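Local coordinates for polyprenyl synthetase (Nonlabens dokdonensis, PDB 6KD7), which probably extends allylic diphosphates with isopentenyl diphosphate to make geranylgeranyl diphosphate, with magnesium as cofactor, at residues K5-T10 / T47-E52; I199-A204 / D317-L322; D29-I34 / I104-A109; S17-T22 / A64-E69. All coordinates share one frame; numbering follows the deposited sequence.

All four interactions are largely buried and mainly apolar, helix on helix in 1 to 3 and a helix end with its following loop in 4, the one with a partly exposed rim. Interactions 1 and 4 share the N-terminal helix 4-18, which lies against helix 42-54 near its start and against helix 58-82 at its end; Leu-48 CD2 of interaction 1 meets Ala-65 CB of interaction 4. Interaction 2 lies nearest the chain's centre and the bound pyrophosphate, and touches interaction 1 through Met-49 and Phe-318. Interaction 3, across the centre from interaction 2, borders the second subunit. Chemistry varies: a carboxylate joins leucines in 1, an anchored serine hydroxyl lies in 2, a threonine methyl serves 3, and a lysine's aliphatic stem edges 4.

Interaction 1 of 4, residues K5-T10 / T47-E52; sequences KSLRTT and TLMSAE
In the all-helical isoprenoid synthase fold, the N-terminal helix 4-18 lies across helix 42-54, and Leu-7 carries the contact between segments 5-10 and 47-52. The short helical segments pass 11.0 Å apart with their directions 114° from each other, a steep crossing in which a single leucine does most of the work. With CG anti to its carbonyl carbon (chi1 -72°), Leu-7 holds its two branches out toward helix 42-54 and divides them: CD1 rests on Met-49, 3.8 Å from its CG, while CD2 comes 4.1 Å from CB of Leu-48. The side chains of Leu-7 and Met-49 meet at about a right angle, the methyl touching CG of the methionine stem. Beyond CG the chain of Glu-52 is extended and runs past Leu-7 in the opposite direction, laying its carboxylate over the leucine methyls; the polar end is taken up by Asn-2, whose backbone N bonds OE1. An alanine at Leu-7 lacks both methyl branches and would probably open a gap between Leu-48, Met-49 and the carboxylate of Glu-52. Met-49 also packs on Leu-315 and Phe-318 of helix 309-322, which continue the apolar packing. At the leucine itself, the closest atom to CD2 across the contact is OE2 of Glu-52, at 3.7 Å.

Interaction 2 of 4, residues I199-A204 / D317-L322; sequences INLGLA and DFSLQL
Phe-318 is the first residue of 317-322 to meet Leu-201, with its ring edge turned to the leucine: CD2 of Leu-201 stands near the ring plane, 4.2 Å from CE1. The phenyl group also packs on Leu-42, Leu-46 and Met-49 of helix 42-54, so it is wedged between two helices. Next comes Ser-319, whose OG lies 3.7 Å from CD1 of Leu-201 and whose CB follows at 3.9 Å from the same methyl. The leucine offers this hydroxyl no polar partner; instead OG hydrogen-bonds with Tyr-197 OH and with O of Leu-315, one turn back, which holds it in place beside the methyl. One turn on, Leu-322 reaches across with CD2, 4.0 Å from CD1 of Leu-201. Both leucines carry CG anti to their own backbone N (chi1 -176° in each), and their branched ends meet between the two backbones. An alanine in place of Leu-201 is likely to leave the Phe-318 edge and the Leu-322 methyl without their shared neighbour, opening a gap between the helices. The segments run nearly parallel, 18° between their directions and 11.1 Å between their axes. Leu-322 also touches Leu-42 and Lys-40, and its side chain is about 7 Å from the bound pyrophosphate. The arrangement is that of the helical bundle of the polyprenyl synthase fold, where the last helix, 309-322, packs alongside the long helix 188-215 and ends near the diphosphate pocket.

Interaction 3 of 4, residues D29-I34 / I104-A109; sequences DPVHYI and ILTGDA
The pyrrolidine ring of Pro-30 turns its CB and CG atoms to Thr-106, with CB 3.8 Å from the threonine CG2 and CG 3.9 Å from OG1. Val-94 and Thr-102 also border this ring. From the next residue along, Val-31, CG2 reaches the same threonine methyl at 3.5 Å, a close methyl-to-methyl contact. The two branches of Thr-106 do different work: CG2, anti to its own backbone N, touches both Pro-30 and Val-31, while OG1, beside the proline CG, hydrogen-bonds with O of Leu-27 in the same helix as Pro-30. This bond ties helix 100-116 to helix 25-35, two neighbours of the all-helical prenyl synthase fold, and gives a buried hydroxyl in a mainly apolar interface a partner. Helix 25-35 is kinked here, the N atoms of residues 30 and 31 lacking bonds to the preceding turn, for Pro-30 because its N carries no hydrogen. Val-31 packs further on Met-110, and Leu-77 of helix 58-82 lies against Thr-106. Helix 100-116 also meets another copy of the protein: Leu-105 packs on Gln-145 and Ala-109 on Leu-138 of the second subunit.

Interaction 4 of 4, residues S17-T22 / A64-E69; sequences SKVTAT and AAIAVE
Ile-66 of helix 58-82 receives Lys-18, the last residue of helix 4-18, and Val-19, the first of the loop after it, each on a different methyl. Its CD1 lies against the aliphatic stem of Lys-18, 3.9 Å from CD and 4.0 Å from CB. Its CG2 meets CG2 of Val-19 more loosely, at 4.2 Å. The two stems of Lys-18 and Ile-66 meet at about a right angle, whereas Val-19 and Ile-66 pass each other in opposite directions. With CG1 anti to its carbonyl carbon (chi1 -65°), Ile-66 sends its longer arm to the lysine and keeps CG2 for the valine. The lysine chain, bent at chi2, carries its ammonium group on to a salt bridge with Glu-14 one turn earlier in the same helix, so the hydrophobic carbons serve the contact while the charge is paired beyond it. Val-19 is the first residue to leave helical geometry, so its side chain is presented from the point where the helix gives way to a loop. Val-19 also reaches helix 25-35: its CG1 is 4.2 Å from CG1 of Val-31, and its O accepts a weak hydrogen bond from NE2 of His-32. Around Ile-66, Phe-11 and Leu-15 of helix 4-18 and Leu-117 of a loop fill in further neighbours. The contact thus joins the C-terminal end of helix 4-18 to helix 58-82, which in turn packs on helices 42-54 and 158-183, with helix 25-35 beside the turn.

Interaction 1 of 4, residues K5-T10 / T47-E52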
# COMPACT_ATOMS: atom_id res chain seq x y z
N LYS A 5 -7.17 1.23 49.17
CA LYS A 5 -5.72 1.57 49.05
C LYS A 5 -4.90 0.43 49.66
O LYS A 5 -3.85 0.07 49.13
CB LYS A 5 -5.44 2.91 49.74
CG LYS A 5 -4.09 3.52 49.38
CD LYS A 5 -3.44 4.29 50.51
CE LYS A 5 -1.93 4.32 50.40
NZ LYS A 5 -1.33 5.14 51.48
N SER A 6 -5.34 -0.11 50.78
CA SER A 6 -4.69 -1.23 51.48
C SER A 6 -4.77 -2.50 50.59
O SER A 6 -3.73 -3.19 50.41
CB SER A 6 -5.33 -1.42 52.83
OG SER A 6 -5.07 -2.72 53.33
N LEU A 7 -5.98 -2.84 50.10
CA LEU A 7 -6.19 -4.00 49.18
C LEU A 7 -5.32 -3.83 47.92
O LEU A 7 -4.61 -4.80 47.56
CB LEU A 7 -7.67 -4.14 48.86
CG LEU A 7 -8.53 -4.65 50.01
CD1 LEU A 7 -9.99 -4.66 49.63
CD2 LEU A 7 -8.07 -6.03 50.49
N ARG A 8 -5.32 -2.64 47.33
CA ARG A 8 -4.54 -2.42 46.09
C ARG A 8 -3.05 -2.67 46.38
O ARG A 8 -2.40 -3.29 45.55
CB ARG A 8 -4.79 -1.02 45.55
CG ARG A 8 -4.33 -0.81 44.12
CD ARG A 8 -4.66 0.55 43.53
NE ARG A 8 -6.08 0.73 43.30
CZ ARG A 8 -6.89 1.42 44.09
NH1 ARG A 8 -8.17 1.53 43.79
NH2 ARG A 8 -6.42 2.01 45.17
N THR A 9 -2.58 -2.27 47.55
CA THR A 9 -1.14 -2.36 47.86
C THR A 9 -0.77 -3.84 47.98
O THR A 9 0.26 -4.24 47.40
CB THR A 9 -0.80 -1.48 49.09
OG1 THR A 9 -1.04 -0.11 48.75
CG2 THR A 9 0.64 -1.62 49.53
N THR A 10 -1.55 -4.60 48.74
CA THR A 10 -1.37 -6.07 48.91
C THR A 10 -1.48 -6.73 47.52
O THR A 10 -0.64 -7.57 47.18
CB THR A 10 -2.46 -6.68 49.79
OG1 THR A 10 -2.71 -5.83 50.91
CG2 THR A 10 -2.13 -8.10 50.23
N THR A 47 -13.17 -8.84 43.97
CA THR A 47 -12.98 -10.24 44.40
C THR A 47 -12.55 -10.22 45.88
O THR A 47 -13.26 -10.88 46.69
CB THR A 47 -12.03 -10.99 43.45
OG1 THR A 47 -12.65 -11.06 42.15
CG2 THR A 47 -11.72 -12.38 43.96
N LEU A 48 -11.52 -9.45 46.21
CA LEU A 48 -10.98 -9.31 47.59
C LEU A 48 -12.05 -8.74 48.53
O LEU A 48 -12.27 -9.29 49.62
CB LEU A 48 -9.74 -8.44 47.59
CG LEU A 48 -8.64 -8.89 46.66
CD1 LEU A 48 -7.47 -7.93 46.75
CD2 LEU A 48 -8.18 -10.30 46.94
N MET A 49 -12.78 -7.73 48.10
CA MET A 49 -13.81 -7.10 48.94
C MET A 49 -14.88 -8.15 49.25
O MET A 49 -15.32 -8.21 50.41
CB MET A 49 -14.45 -5.89 48.25
CG MET A 49 -13.54 -4.65 48.20
SD MET A 49 -14.11 -3.46 46.94
CE MET A 49 -15.62 -2.94 47.74
N SER A 50 -15.33 -8.89 48.24
CA SER A 50 -16.40 -9.92 48.35
C SER A 50 -15.96 -10.98 49.37
O SER A 50 -16.71 -11.30 50.28
CB SER A 50 -16.67 -10.57 47.03
OG SER A 50 -17.87 -11.33 47.07
N ALA A 51 -14.75 -11.48 49.19
CA ALA A 51 -14.14 -12.46 50.08
C ALA A 51 -14.24 -11.93 51.53
O ALA A 51 -14.90 -12.57 52.32
CB ALA A 51 -12.73 -12.73 49.64
N GLU A 52 -13.67 -10.76 51.83
CA GLU A 52 -13.62 -10.21 53.21
C GLU A 52 -15.04 -10.07 53.79
O GLU A 52 -15.30 -10.66 54.84
CB GLU A 52 -12.91 -8.87 53.22
CG GLU A 52 -11.43 -9.04 53.08
CD GLU A 52 -10.67 -7.73 53.20
OE1 GLU A 52 -11.31 -6.65 53.02
OE2 GLU A 52 -9.44 -7.79 53.45

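Interaction 2 of 4, residues I199-A204 / D317-L322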
# COMPACT_ATOMS: atom_id res chain seq x y z
N ILE A 199 -23.78 -6.96 38.19
CA ILE A 199 -24.43 -6.64 36.91
C ILE A 199 -24.92 -5.20 36.94
O ILE A 199 -24.62 -4.47 36.01
CB ILE A 199 -25.52 -7.66 36.56
CG1 ILE A 199 -24.94 -9.05 36.33
CG2 ILE A 199 -26.34 -7.21 35.36
CD1 ILE A 199 -23.94 -9.15 35.19
N ASN A 200 -25.65 -4.79 37.97
CA ASN A 200 -26.27 -3.44 37.99
C ASN A 200 -25.12 -2.43 38.12
O ASN A 200 -25.12 -1.40 37.45
CB ASN A 200 -27.31 -3.32 39.11
CG ASN A 200 -28.62 -4.01 38.79
OD1 ASN A 200 -29.19 -4.78 39.60
ND2 ASN A 200 -29.13 -3.67 37.63
N LEU A 201 -24.12 -2.73 38.92
CA LEU A 201 -23.01 -1.78 39.07
C LEU A 201 -22.32 -1.61 37.70
O LEU A 201 -21.83 -0.52 37.40
CB LEU A 201 -22.03 -2.32 40.12
CG LEU A 201 -20.86 -1.41 40.46
CD1 LEU A 201 -21.28 -0.23 41.32
CD2 LEU A 201 -19.76 -2.18 41.16
N GLY A 202 -22.13 -2.72 37.00
CA GLY A 202 -21.31 -2.76 35.77
C GLY A 202 -22.05 -2.01 34.67
O GLY A 202 -21.42 -1.25 33.95
N LEU A 203 -23.36 -2.17 34.63
CA LEU A 203 -24.21 -1.44 33.67
C LEU A 203 -24.18 0.06 33.96
O LEU A 203 -24.02 0.85 33.03
CB LEU A 203 -25.61 -2.04 33.70
CG LEU A 203 -25.79 -3.39 33.01
CD1 LEU A 203 -27.19 -3.95 33.29
CD2 LEU A 203 -25.58 -3.28 31.49
N ALA A 204 -24.30 0.47 35.22
CA ALA A 204 -24.19 1.89 35.59
C ALA A 204 -22.82 2.39 35.15
O ALA A 204 -22.71 3.52 34.65
CB ALA A 204 -24.39 2.07 37.09
N ASP A 317 -20.84 3.17 49.66
CA ASP A 317 -19.91 4.31 49.45
C ASP A 317 -19.03 4.01 48.26
O ASP A 317 -18.69 4.95 47.54
CB ASP A 317 -19.00 4.56 50.66
CG ASP A 317 -19.77 5.20 51.82
OD1 ASP A 317 -20.95 5.65 51.58
OD2 ASP A 317 -19.19 5.22 52.97
N PHE A 318 -18.53 2.79 48.13
CA PHE A 318 -17.63 2.43 47.01
C PHE A 318 -18.39 2.60 45.67
O PHE A 318 -17.86 3.19 44.76
CB PHE A 318 -17.06 1.04 47.21
CG PHE A 318 -16.52 0.43 45.95
CD1 PHE A 318 -17.36 -0.25 45.09
CD2 PHE A 318 -15.18 0.52 45.65
CE1 PHE A 318 -16.86 -0.84 43.95
CE2 PHE A 318 -14.69 -0.03 44.48
CZ PHE A 318 -15.54 -0.71 43.64
N SER A 319 -19.64 2.18 45.64
CA SER A 319 -20.53 2.24 44.47
C SER A 319 -20.76 3.71 44.11
O SER A 319 -20.70 4.05 42.92
CB SER A 319 -21.82 1.53 44.73
OG SER A 319 -21.59 0.16 44.97
N LEU A 320 -21.05 4.55 45.10
CA LEU A 320 -21.28 5.98 44.83
C LEU A 320 -19.95 6.62 44.38
O LEU A 320 -19.97 7.24 43.35
CB LEU A 320 -21.92 6.64 46.06
CG LEU A 320 -23.33 6.16 46.41
CD1 LEU A 320 -23.75 6.67 47.78
CD2 LEU A 320 -24.36 6.57 45.38
N GLN A 321 -18.84 6.32 45.03
CA GLN A 321 -17.56 6.93 44.59
C GLN A 321 -17.25 6.51 43.14
O GLN A 321 -16.79 7.37 42.39
CB GLN A 321 -16.45 6.49 45.54
CG GLN A 321 -15.09 7.08 45.19
CD GLN A 321 -13.94 6.31 45.80
OE1 GLN A 321 -13.84 6.18 47.01
NE2 GLN A 321 -13.06 5.81 44.95
N LEU A 322 -17.52 5.27 42.77
CA LEU A 322 -17.17 4.72 41.42
C LEU A 322 -17.92 5.54 40.37
O LEU A 322 -17.32 5.85 39.35
CB LEU A 322 -17.56 3.24 41.32
CG LEU A 322 -17.17 2.54 40.02
CD1 LEU A 322 -15.66 2.44 39.88
CD2 LEU A 322 -17.82 1.17 39.94

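Interaction 3 of 4, residues D29-I34 / I104-A109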
# COMPACT_ATOMS: atom_id res chain seq x y z
N ASP A 29 7.39 -11.18 28.13
CA ASP A 29 7.70 -9.73 28.33
C ASP A 29 6.44 -8.88 28.19
O ASP A 29 6.15 -8.06 29.04
CB ASP A 29 8.71 -9.18 27.32
CG ASP A 29 10.15 -9.54 27.59
OD1 ASP A 29 10.43 -10.14 28.67
OD2 ASP A 29 10.97 -9.23 26.69
N PRO A 30 5.58 -9.11 27.16
CA PRO A 30 4.36 -8.35 27.03
C PRO A 30 3.36 -8.59 28.16
O PRO A 30 2.52 -7.74 28.39
CB PRO A 30 3.79 -8.74 25.66
CG PRO A 30 4.90 -9.44 24.96
CD PRO A 30 5.72 -10.08 26.07
N VAL A 31 3.44 -9.72 28.87
CA VAL A 31 2.50 -9.93 30.00
C VAL A 31 2.88 -8.95 31.11
O VAL A 31 2.00 -8.28 31.65
CB VAL A 31 2.55 -11.37 30.51
CG1 VAL A 31 1.65 -11.53 31.74
CG2 VAL A 31 2.20 -12.37 29.41
N HIS A 32 4.15 -8.89 31.47
CA HIS A 32 4.64 -7.95 32.52
C HIS A 32 4.34 -6.49 32.12
O HIS A 32 3.86 -5.69 32.96
CB HIS A 32 6.11 -8.22 32.81
CG HIS A 32 6.33 -9.60 33.34
ND1 HIS A 32 7.05 -10.57 32.64
CD2 HIS A 32 5.84 -10.22 34.43
CE1 HIS A 32 7.02 -11.69 33.32
NE2 HIS A 32 6.29 -11.50 34.40
N TYR A 33 4.54 -6.18 30.84
CA TYR A 33 4.28 -4.84 30.29
C TYR A 33 2.82 -4.48 30.50
O TYR A 33 2.53 -3.42 31.06
CB TYR A 33 4.69 -4.77 28.83
CG TYR A 33 4.43 -3.45 28.15
CD1 TYR A 33 5.35 -2.42 28.21
CD2 TYR A 33 3.28 -3.26 27.41
CE1 TYR A 33 5.14 -1.22 27.55
CE2 TYR A 33 3.07 -2.07 26.73
CZ TYR A 33 4.01 -1.05 26.79
OH TYR A 33 3.76 0.12 26.11
N ILE A 34 1.88 -5.30 30.04
CA ILE A 34 0.46 -4.86 30.10
C ILE A 34 -0.01 -4.82 31.56
O ILE A 34 -0.88 -3.97 31.88
CB ILE A 34 -0.46 -5.69 29.20
CG1 ILE A 34 -1.80 -4.96 29.05
CG2 ILE A 34 -0.61 -7.12 29.71
CD1 ILE A 34 -2.51 -5.31 27.80
N ILE A 104 -1.42 -11.61 19.64
CA ILE A 104 -2.37 -12.75 19.52
C ILE A 104 -1.88 -13.84 20.49
O ILE A 104 -2.60 -14.20 21.40
CB ILE A 104 -2.48 -13.26 18.08
CG1 ILE A 104 -3.18 -12.22 17.19
CG2 ILE A 104 -3.19 -14.61 18.07
CD1 ILE A 104 -3.13 -12.57 15.71
N LEU A 105 -0.64 -14.22 20.38
CA LEU A 105 -0.08 -15.38 21.11
C LEU A 105 0.05 -15.05 22.59
O LEU A 105 -0.33 -15.92 23.40
CB LEU A 105 1.29 -15.72 20.52
CG LEU A 105 1.95 -16.93 21.15
CD1 LEU A 105 1.09 -18.17 20.89
CD2 LEU A 105 3.33 -17.11 20.58
N THR A 106 0.58 -13.87 22.96
CA THR A 106 0.70 -13.50 24.38
C THR A 106 -0.69 -13.45 25.00
O THR A 106 -0.85 -13.85 26.16
CB THR A 106 1.49 -12.21 24.57
OG1 THR A 106 2.80 -12.58 24.15
CG2 THR A 106 1.51 -11.74 25.99
N GLY A 107 -1.68 -12.93 24.29
CA GLY A 107 -3.02 -12.87 24.90
C GLY A 107 -3.54 -14.29 25.19
O GLY A 107 -4.20 -14.53 26.23
N ASP A 108 -3.31 -15.21 24.25
CA ASP A 108 -3.69 -16.64 24.41
C ASP A 108 -3.01 -17.17 25.68
O ASP A 108 -3.70 -17.77 26.49
CB ASP A 108 -3.30 -17.46 23.18
CG ASP A 108 -4.08 -17.15 21.91
OD1 ASP A 108 -5.14 -16.42 21.98
OD2 ASP A 108 -3.61 -17.68 20.81
N ALA A 109 -1.71 -16.92 25.87
CA ALA A 109 -0.93 -17.41 27.02
C ALA A 109 -1.53 -16.81 28.30
O ALA A 109 -1.68 -17.55 29.29
CB ALA A 109 0.53 -17.13 26.89

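Interaction 4 of 4, residues S17-T22 / A64-E69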
# COMPACT_ATOMS: atom_id res chain seq x y z
N SER A 17 4.57 -11.19 42.86
CA SER A 17 4.98 -12.51 43.40
C SER A 17 4.39 -13.71 42.64
O SER A 17 5.09 -14.71 42.54
CB SER A 17 4.72 -12.57 44.88
OG SER A 17 4.48 -13.90 45.32
N LYS A 18 3.14 -13.64 42.17
CA LYS A 18 2.49 -14.83 41.55
C LYS A 18 2.54 -14.88 40.02
O LYS A 18 2.09 -15.88 39.47
CB LYS A 18 1.06 -14.99 42.06
CG LYS A 18 0.93 -15.86 43.30
CD LYS A 18 -0.13 -15.37 44.24
CE LYS A 18 0.01 -15.92 45.65
NZ LYS A 18 -1.00 -15.32 46.55
N VAL A 19 2.99 -13.81 39.35
CA VAL A 19 3.12 -13.88 37.87
C VAL A 19 4.61 -13.76 37.59
O VAL A 19 5.08 -12.64 37.47
CB VAL A 19 2.32 -12.77 37.16
CG1 VAL A 19 2.54 -12.80 35.66
CG2 VAL A 19 0.85 -12.84 37.49
N THR A 20 5.29 -14.89 37.50
CA THR A 20 6.77 -14.91 37.42
C THR A 20 7.32 -15.52 36.13
O THR A 20 8.54 -15.53 36.01
CB THR A 20 7.30 -15.64 38.66
OG1 THR A 20 6.72 -16.94 38.66
CG2 THR A 20 6.94 -14.93 39.94
N ALA A 21 6.49 -15.99 35.21
CA ALA A 21 7.06 -16.60 33.99
C ALA A 21 7.87 -15.54 33.25
O ALA A 21 7.36 -14.44 33.10
CB ALA A 21 5.95 -17.12 33.13
N THR A 22 9.10 -15.85 32.86
CA THR A 22 9.91 -14.85 32.11
C THR A 22 10.44 -15.39 30.78
O THR A 22 10.72 -14.58 29.91
CB THR A 22 11.05 -14.31 32.98
OG1 THR A 22 11.92 -15.41 33.23
CG2 THR A 22 10.57 -13.73 34.28
N ALA A 64 -7.41 -15.97 42.84
CA ALA A 64 -8.61 -15.75 42.02
C ALA A 64 -8.71 -14.28 41.57
O ALA A 64 -9.20 -14.03 40.43
CB ALA A 64 -9.85 -16.12 42.77
N ALA A 65 -8.40 -13.34 42.45
CA ALA A 65 -8.36 -11.89 42.15
C ALA A 65 -7.34 -11.65 41.02
O ALA A 65 -7.66 -10.97 40.06
CB ALA A 65 -7.94 -11.12 43.39
N ILE A 66 -6.17 -12.24 41.12
CA ILE A 66 -5.13 -12.11 40.09
C ILE A 66 -5.63 -12.76 38.79
O ILE A 66 -5.41 -12.14 37.73
CB ILE A 66 -3.83 -12.71 40.59
CG1 ILE A 66 -3.33 -11.89 41.77
CG2 ILE A 66 -2.81 -12.79 39.45
CD1 ILE A 66 -2.08 -12.47 42.43
N ALA A 67 -6.36 -13.89 38.83
CA ALA A 67 -6.93 -14.50 37.61
C ALA A 67 -7.82 -13.47 36.90
O ALA A 67 -7.80 -13.37 35.66
CB ALA A 67 -7.75 -15.74 37.91
N VAL A 68 -8.67 -12.83 37.67
CA VAL A 68 -9.61 -11.84 37.14
C VAL A 68 -8.83 -10.75 36.37
O VAL A 68 -9.23 -10.41 35.27
CB VAL A 68 -10.48 -11.28 38.26
CG1 VAL A 68 -11.10 -9.95 37.91
CG2 VAL A 68 -11.55 -12.27 38.61
N GLU A 69 -7.77 -10.22 36.96
CA GLU A 69 -6.99 -9.12 36.37
C GLU A 69 -6.25 -9.67 35.14
O GLU A 69 -6.14 -8.92 34.16
CB GLU A 69 -6.01 -8.54 37.40
CG GLU A 69 -5.09 -7.42 36.87
CD GLU A 69 -5.81 -6.10 36.63
OE1 GLU A 69 -7.05 -6.03 36.77
OE2 GLU A 69 -5.12 -5.15 36.30